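Local coordinates for type VI immunity protein Atu4351 (Agrobacterium fabrum, PDB 6ITW) that probably acts as the type VI secretion immunity protein Tdi1, protecting the bacterium from the cognate effector of its own effector-immunity pair, at residues A[164-167]-A[168-171]; A[74-77]-A[78-81]; A[40-43]-A[44-48]. All blocks are in the same frame, centred on the assembly; numbering follows the deposited sequence.

Interaction 1. Residues A[164-167]-A[168-171]; sequences KLQL and GQIY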
loop_
_atom_site.group_PDB
_atom_site.type_symbol
_atom_site.label_atom_id
_atom_site.label_comp_id
_atom_site.label_asym_id
_atom_site.label_seq_id
_atom_site.Cartn_x
_atom_site.Cartn_y
_atom_site.Cartn_z
ATOM N N LYS A 164 -5.436 -8.881 16.522
ATOM C CA LYS A 164 -5.085 -7.637 15.850
ATOM C C LYS A 164 -3.635 -7.660 15.377
ATOM O O LYS A 164 -2.745 -8.175 16.062
ATOM C CB LYS A 164 -5.308 -6.464 16.801
ATOM C CG LYS A 164 -5.131 -5.100 16.179
ATOM C CD LYS A 164 -5.836 -4.037 17.002
ATOM C CE LYS A 164 -5.191 -3.835 18.359
ATOM N NZ LYS A 164 -6.033 -2.888 19.148
ATOM N N LEU A 165 -3.391 -7.091 14.200
ATOM C CA LEU A 165 -2.011 -6.967 13.743
ATOM C C LEU A 165 -1.253 -5.961 14.611
ATOM O O LEU A 165 -1.782 -4.903 14.977
ATOM C CB LEU A 165 -1.957 -6.536 12.271
ATOM C CG LEU A 165 -2.421 -7.531 11.200
ATOM C CD1 LEU A 165 -2.609 -6.804 9.880
ATOM C CD2 LEU A 165 -1.453 -8.718 11.057
ATOM N N GLN A 166 -0.014 -6.306 14.945
ATOM C CA GLN A 166 0.942 -5.351 15.487
ATOM C C GLN A 166 1.572 -4.528 14.363
ATOM O O GLN A 166 1.712 -5.000 13.225
ATOM C CB GLN A 166 2.034 -6.095 16.272
ATOM C CG GLN A 166 1.517 -6.687 17.592
ATOM C CD GLN A 166 2.224 -7.978 17.996
ATOM O OE1 GLN A 166 3.450 -8.094 17.878
ATOM N NE2 GLN A 166 1.446 -8.959 18.477
ATOM N N LEU A 167 1.969 -3.295 14.691
ATOM C CA LEU A 167 2.580 -2.424 13.690
ATOM C C LEU A 167 3.761 -3.139 13.052
ATOM O O LEU A 167 4.626 -3.671 13.749
ATOM C CB LEU A 167 3.035 -1.091 14.310
ATOM C CG LEU A 167 3.454 -0.004 13.300
ATOM C CD1 LEU A 167 2.240 0.683 12.674
ATOM C CD2 LEU A 167 4.393 1.037 13.892
ATOM N N GLY A 168 3.779 -3.182 11.721
ATOM C CA GLY A 168 4.810 -3.895 11.013
ATOM C C GLY A 168 4.510 -5.349 10.713
ATOM O O GLY A 168 5.416 -6.060 10.257
ATOM N N GLN A 169 3.278 -5.813 10.940
ATOM C CA GLN A 169 2.825 -7.120 10.469
ATOM C C GLN A 169 1.677 -6.998 9.475
ATOM O O GLN A 169 1.003 -5.967 9.403
ATOM C CB GLN A 169 2.327 -7.998 11.605
ATOM C CG GLN A 169 3.312 -8.297 12.681
ATOM C CD GLN A 169 2.632 -9.091 13.770
ATOM O OE1 GLN A 169 1.501 -8.765 14.178
ATOM N NE2 GLN A 169 3.282 -10.165 14.214
ATOM N N ILE A 170 1.442 -8.091 8.729
ATOM C CA ILE A 170 0.295 -8.243 7.833
ATOM C C ILE A 170 -0.215 -9.679 7.950
ATOM O O ILE A 170 0.467 -10.560 8.472
ATOM C CB ILE A 170 0.633 -7.936 6.351
ATOM C CG1 ILE A 170 1.773 -8.836 5.866
ATOM C CG2 ILE A 170 1.005 -6.470 6.142
ATOM C CD1 ILE A 170 2.048 -8.742 4.335
ATOM N N TYR A 171 -1.430 -9.913 7.446
ATOM C CA TYR A 171 -1.928 -11.271 7.226
ATOM C C TYR A 171 -1.431 -11.762 5.873
ATOM O O TYR A 171 -1.583 -11.071 4.861
ATOM C CB TYR A 171 -3.454 -11.338 7.260
ATOM C CG TYR A 171 -4.075 -10.794 8.531
ATOM C CD1 TYR A 171 -3.716 -11.301 9.778
ATOM C CD2 TYR A 171 -5.032 -9.777 8.480
ATOM C CE1 TYR A 171 -4.294 -10.810 10.943
ATOM C CE2 TYR A 171 -5.627 -9.277 9.650
ATOM C CZ TYR A 171 -5.249 -9.804 10.874
ATOM O OH TYR A 171 -5.820 -9.316 12.026
HETATM O O HOH W 1 -5.535 -6.503 12.172
#
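Lys164 approaches Tyr171 with its backbone, while its side chain turns off to an ion pair with Glu19. One ordered water links the two sides of the loop here: it accepts from Leu165 N at 3.0 Å and donates to Tyr171 OH, a hydroxyl also hydrogen-bonded to Gly163 O. Leu165 supplies the apolar part. CD2 of Leu165 sits over one face of the Tyr171 ring, offset toward the rim, 3.8 Å from the ring centroid, in a CH-pi contact. CD1 of Leu165 reaches back to 3.7 Å from Gln169 O. Gln166 then starts a type II beta turn that ends at Gln169. The turn is closed by Gln169 N giving to Gln166 O at 2.9 Å, and a second bond runs the other way, from Gln166 N to Gln169 OE1 at 3.0 Å. The extended Gln169 side chain lies alongside that of Gln166, their amide planes 25° apart, and backbone and side chain tie the two ends of the turn together. Leu167 and Gly168 form the bend itself, and the positive phi of Gly168 is the classic glycine setting of a type II turn. The turn leads from helix 155-162 into strand 169-173, which pairs with strand 188-192; the Tyr171 ring packs against Phe155, Leu158 and Leu162 of the helix, and Gln58 of strand 57-59 bonds Gly168 N and Gln169 O.

Interaction 2. Residues A[74-77]-A[78-81]; sequences GGDK and QLNP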
loop_
_atom_site.group_PDB
_atom_site.type_symbol
_atom_site.label_atom_id
_atom_site.label_comp_id
_atom_site.label_asym_id
_atom_site.label_seq_id
_atom_site.Cartn_x
_atom_site.Cartn_y
_atom_site.Cartn_z
ATOM N N GLY A 74 11.317 -2.744 -9.711
ATOM C CA GLY A 74 12.624 -2.854 -10.320
ATOM C C GLY A 74 12.622 -2.693 -11.822
ATOM O O GLY A 74 12.020 -3.492 -12.545
ATOM N N GLY A 75 13.267 -1.629 -12.291
ATOM C CA GLY A 75 13.492 -1.423 -13.701
ATOM C C GLY A 75 12.331 -0.846 -14.474
ATOM O O GLY A 75 12.380 -0.841 -15.709
ATOM N N ASP A 76 11.292 -0.358 -13.809
ATOM C CA ASP A 76 10.198 0.248 -14.551
ATOM C C ASP A 76 10.560 1.665 -14.983
ATOM O O ASP A 76 11.198 2.414 -14.241
ATOM C CB ASP A 76 8.919 0.270 -13.722
ATOM C CG ASP A 76 7.689 0.339 -14.593
ATOM O OD1 ASP A 76 7.232 -0.742 -15.043
ATOM O OD2 ASP A 76 7.203 1.462 -14.859
ATOM N N LYS A 77 10.127 2.038 -16.188
ATOM C CA LYS A 77 10.472 3.354 -16.726
ATOM C C LYS A 77 9.537 4.439 -16.215
ATOM O O LYS A 77 9.980 5.553 -15.907
ATOM C CB LYS A 77 10.439 3.332 -18.254
ATOM C CG LYS A 77 11.191 2.162 -18.892
ATOM C CD LYS A 77 12.685 2.148 -18.529
ATOM C CE LYS A 77 13.394 0.995 -19.245
ATOM N NZ LYS A 77 14.797 0.795 -18.789
ATOM N N GLN A 78 8.244 4.142 -16.126
ATOM C CA GLN A 78 7.262 5.131 -15.695
ATOM C C GLN A 78 7.119 5.226 -14.176
ATOM O O GLN A 78 7.030 6.335 -13.634
ATOM C CB GLN A 78 5.914 4.801 -16.310
ATOM C CG GLN A 78 5.967 4.655 -17.808
ATOM C CD GLN A 78 4.592 4.525 -18.395
ATOM O OE1 GLN A 78 3.871 3.561 -18.113
ATOM N NE2 GLN A 78 4.201 5.506 -19.201
ATOM N N LEU A 79 7.065 4.092 -13.475
ATOM C CA LEU A 79 6.961 4.078 -12.013
ATOM C C LEU A 79 8.326 3.710 -11.448
ATOM O O LEU A 79 8.570 2.591 -10.990
ATOM C CB LEU A 79 5.882 3.108 -11.554
ATOM C CG LEU A 79 4.492 3.460 -12.052
ATOM C CD1 LEU A 79 3.492 2.439 -11.514
ATOM C CD2 LEU A 79 4.145 4.904 -11.654
ATOM N N ASN A 80 9.220 4.678 -11.475
ATOM C CA ASN A 80 10.599 4.446 -11.083
ATOM C C ASN A 80 10.695 4.248 -9.571
ATOM O O ASN A 80 10.303 5.145 -8.811
ATOM C CB ASN A 80 11.426 5.639 -11.562
ATOM C CG ASN A 80 12.830 5.661 -11.009
ATOM O OD1 ASN A 80 13.381 4.646 -10.565
ATOM N ND2 ASN A 80 13.427 6.842 -11.034
ATOM N N PRO A 81 11.222 3.119 -9.092
ATOM C CA PRO A 81 11.280 2.901 -7.631
ATOM C C PRO A 81 11.940 4.041 -6.871
ATOM O O PRO A 81 11.512 4.358 -5.750
ATOM C CB PRO A 81 12.086 1.599 -7.483
ATOM C CG PRO A 81 12.298 1.057 -8.858
ATOM C CD PRO A 81 11.939 2.093 -9.869
#
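Asp76 folds its carboxylate over the backbone of Gln78 and Leu79, a worked case of an acidic side chain serving as acceptor for main-chain N-H groups two and three residues on. OD2 of Asp76 accepts a bond from Leu79 N at 3.0 Å that is nearly straight (177° at the hydrogen). That N-H meets OD2 on its anti side, 19° out of the carboxylate plane. Gln78 N gives OD2 of Asp76 a second bond at 3.1 Å, but a weak, bent one. Because chi1 of Asp76 is -156°, CG swings beside the carbonyl carbon and the carboxylate leans over the turn that follows. The other oxygen, OD1, faces away to a salt bridge with Arg220 and a bond from Gly223 N, so both ends of this buried carboxylate are engaged. OE1 of Gln78, at the end of a chain extended beyond CG, accepts from Arg220, fixing the guanidinium whose positive charge would probably favour an ionised Asp76. At the mouth of the loop, CG of Pro81 comes within 4.0 Å of Gly74 N. The loop joins helix 66-73 to strand 84-90: Pro81 rests on Val69 and Leu73 of that helix, Leu79 packs on Val114 and Cys116 of strand 113-116, and Arg220 belongs to strand 218-221.

Interaction 3. Residues A[40-43]-A[44-48]; sequences YLDF and IRHAG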
loop_
_atom_site.group_PDB
_atom_site.type_symbol
_atom_site.label_atom_id
_atom_site.label_comp_id
_atom_site.label_asym_id
_atom_site.label_seq_id
_atom_site.Cartn_x
_atom_site.Cartn_y
_atom_site.Cartn_z
ATOM N N TYR A 40 1.065 16.082 3.914
ATOM C CA TYR A 40 1.107 14.710 4.404
ATOM C C TYR A 40 2.221 14.530 5.424
ATOM O O TYR A 40 2.036 13.847 6.442
ATOM C CB TYR A 40 1.289 13.715 3.251
ATOM C CG TYR A 40 1.422 12.307 3.766
ATOM C CD1 TYR A 40 0.289 11.534 4.052
ATOM C CD2 TYR A 40 2.671 11.764 4.023
ATOM C CE1 TYR A 40 0.410 10.241 4.573
ATOM C CE2 TYR A 40 2.803 10.477 4.551
ATOM C CZ TYR A 40 1.670 9.722 4.816
ATOM O OH TYR A 40 1.809 8.447 5.323
ATOM N N LEU A 41 3.403 15.097 5.152
ATOM C CA LEU A 41 4.530 14.895 6.059
ATOM C C LEU A 41 4.265 15.559 7.406
ATOM O O LEU A 41 4.623 15.015 8.460
ATOM C CB LEU A 41 5.817 15.421 5.434
ATOM C CG LEU A 41 6.360 14.635 4.238
ATOM C CD1 LEU A 41 7.547 15.385 3.598
ATOM C CD2 LEU A 41 6.759 13.207 4.656
ATOM N N ASP A 42 3.610 16.718 7.395
ATOM C CA ASP A 42 3.282 17.370 8.653
ATOM C C ASP A 42 2.251 16.567 9.445
ATOM O O ASP A 42 2.361 16.446 10.672
ATOM C CB ASP A 42 2.793 18.797 8.398
ATOM C CG ASP A 42 2.808 19.638 9.673
ATOM O OD1 ASP A 42 3.849 19.606 10.380
ATOM O OD2 ASP A 42 1.788 20.304 9.980
ATOM N N PHE A 43 1.254 16.000 8.764
ATOM C CA PHE A 43 0.364 15.034 9.407
ATOM C C PHE A 43 1.158 13.939 10.138
ATOM O O PHE A 43 0.942 13.685 11.333
ATOM C CB PHE A 43 -0.580 14.441 8.359
ATOM C CG PHE A 43 -1.415 13.309 8.865
ATOM C CD1 PHE A 43 -2.411 13.531 9.812
ATOM C CD2 PHE A 43 -1.203 12.014 8.402
ATOM C CE1 PHE A 43 -3.194 12.476 10.285
ATOM C CE2 PHE A 43 -1.986 10.950 8.850
ATOM C CZ PHE A 43 -2.983 11.179 9.796
ATOM N N ILE A 44 2.126 13.321 9.453
ATOM C CA ILE A 44 2.922 12.264 10.078
ATOM C C ILE A 44 3.770 12.813 11.224
ATOM O O ILE A 44 3.953 12.152 12.262
ATOM C CB ILE A 44 3.795 11.575 9.017
ATOM C CG1 ILE A 44 2.898 10.885 8.000
ATOM C CG2 ILE A 44 4.756 10.595 9.677
ATOM C CD1 ILE A 44 1.881 9.974 8.617
ATOM N N ARG A 45 4.327 14.013 11.045
ATOM C CA ARG A 45 5.116 14.630 12.110
ATOM C C ARG A 45 4.307 14.733 13.401
ATOM O O ARG A 45 4.826 14.492 14.496
ATOM C CB ARG A 45 5.599 16.015 11.665
ATOM C CG ARG A 45 6.335 16.799 12.748
ATOM C CD ARG A 45 6.661 18.244 12.298
ATOM N NE ARG A 45 7.728 18.249 11.307
ATOM C CZ ARG A 45 7.564 18.553 10.024
ATOM N NH1 ARG A 45 6.369 18.899 9.560
ATOM N NH2 ARG A 45 8.601 18.505 9.202
ATOM N N HIS A 46 3.023 15.061 13.283
ATOM C CA HIS A 46 2.157 15.179 14.444
ATOM C C HIS A 46 1.650 13.825 14.925
ATOM O O HIS A 46 1.780 13.485 16.110
ATOM C CB HIS A 46 0.986 16.092 14.099
ATOM C CG HIS A 46 1.297 17.541 14.276
ATOM N ND1 HIS A 46 1.671 18.355 13.229
ATOM C CD2 HIS A 46 1.307 18.320 15.385
ATOM C CE1 HIS A 46 1.888 19.576 13.683
ATOM N NE2 HIS A 46 1.671 19.582 14.985
ATOM N N ALA A 47 1.051 13.042 14.030
ATOM C CA ALA A 47 0.365 11.837 14.475
ATOM C C ALA A 47 1.290 10.637 14.600
ATOM O O ALA A 47 0.902 9.648 15.225
ATOM C CB ALA A 47 -0.799 11.505 13.533
ATOM N N GLY A 48 2.503 10.700 14.048
ATOM C CA GLY A 48 3.317 9.506 13.982
ATOM C C GLY A 48 2.802 8.517 12.943
ATOM O O GLY A 48 1.997 8.845 12.070
#
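Asp42 and Arg45, three residues apart on one helix, meet in a salt bridge: NH1 of Arg45 gives to OD1 of Asp42 at 2.7 Å. The oxygen lies near the guanidinium plane and is approached on its anti side, while the carboxylate plane is turned 44° from that of the guanidinium. The Arg45 chain bends at chi3 (-72°), which folds its end back toward Asp42; its NE makes a further salt bridge with Glu26. Beside this pair, Asp42 O is gripped twice by His46. The backbone N donates at 3.0 Å in the usual helical way, and ND1 adds a bond at 3.3 Å from above the carbonyl plane, on the opposite face, with the oxygen close to the plane of the imidazole ring.

The apolar side is carried by Ile44. CG1 of Ile44 comes 3.5 Å from Tyr40 CE2, and CD1 of Ile44 lies 3.7 Å from Phe43 CD2, so the one side chain touches both rings. One turn after Phe43, Ala47 CB stands over one face of the Phe43 ring, offset toward its rim. The underlying ladder runs from Ile44 N to Tyr40 O through to a nearly straight bond, Ala47 N to Phe43 O at 2.8 Å, and the helix ends where Gly48 takes positive phi. Several elements pack round helix 38-47. Arg45 and Leu41 touch Ile29 of helix 26-31, Tyr40 packs on Leu132 and Val136 of helix 128-137, Phe43 stacks with Tyr8, and Phe43 and Ile44 touch Trp52 and Leu49 of strand 49-52.

In the fold
All three contacts are local and partly buried, yet each settles a different element. Interaction 3 lies within one helix, with ionic and histidine contacts on its more exposed side and rings with aliphatic groups on its buried one. Interactions 1 and 2 instead shape connections between secondary-structure elements, the first through a turn with an aliphatic-aromatic contact and a water, the second through a buried carboxylate with an arginine partner. Interactions 2 and 3 fall within the GAD-like range, interaction 1 within the Tdi1 C-terminal range. None touches another: interactions 1 and 3 come within about 8 Å at their nearest atoms, whereas 1 and 2 lie on opposite sides of the chain's centre.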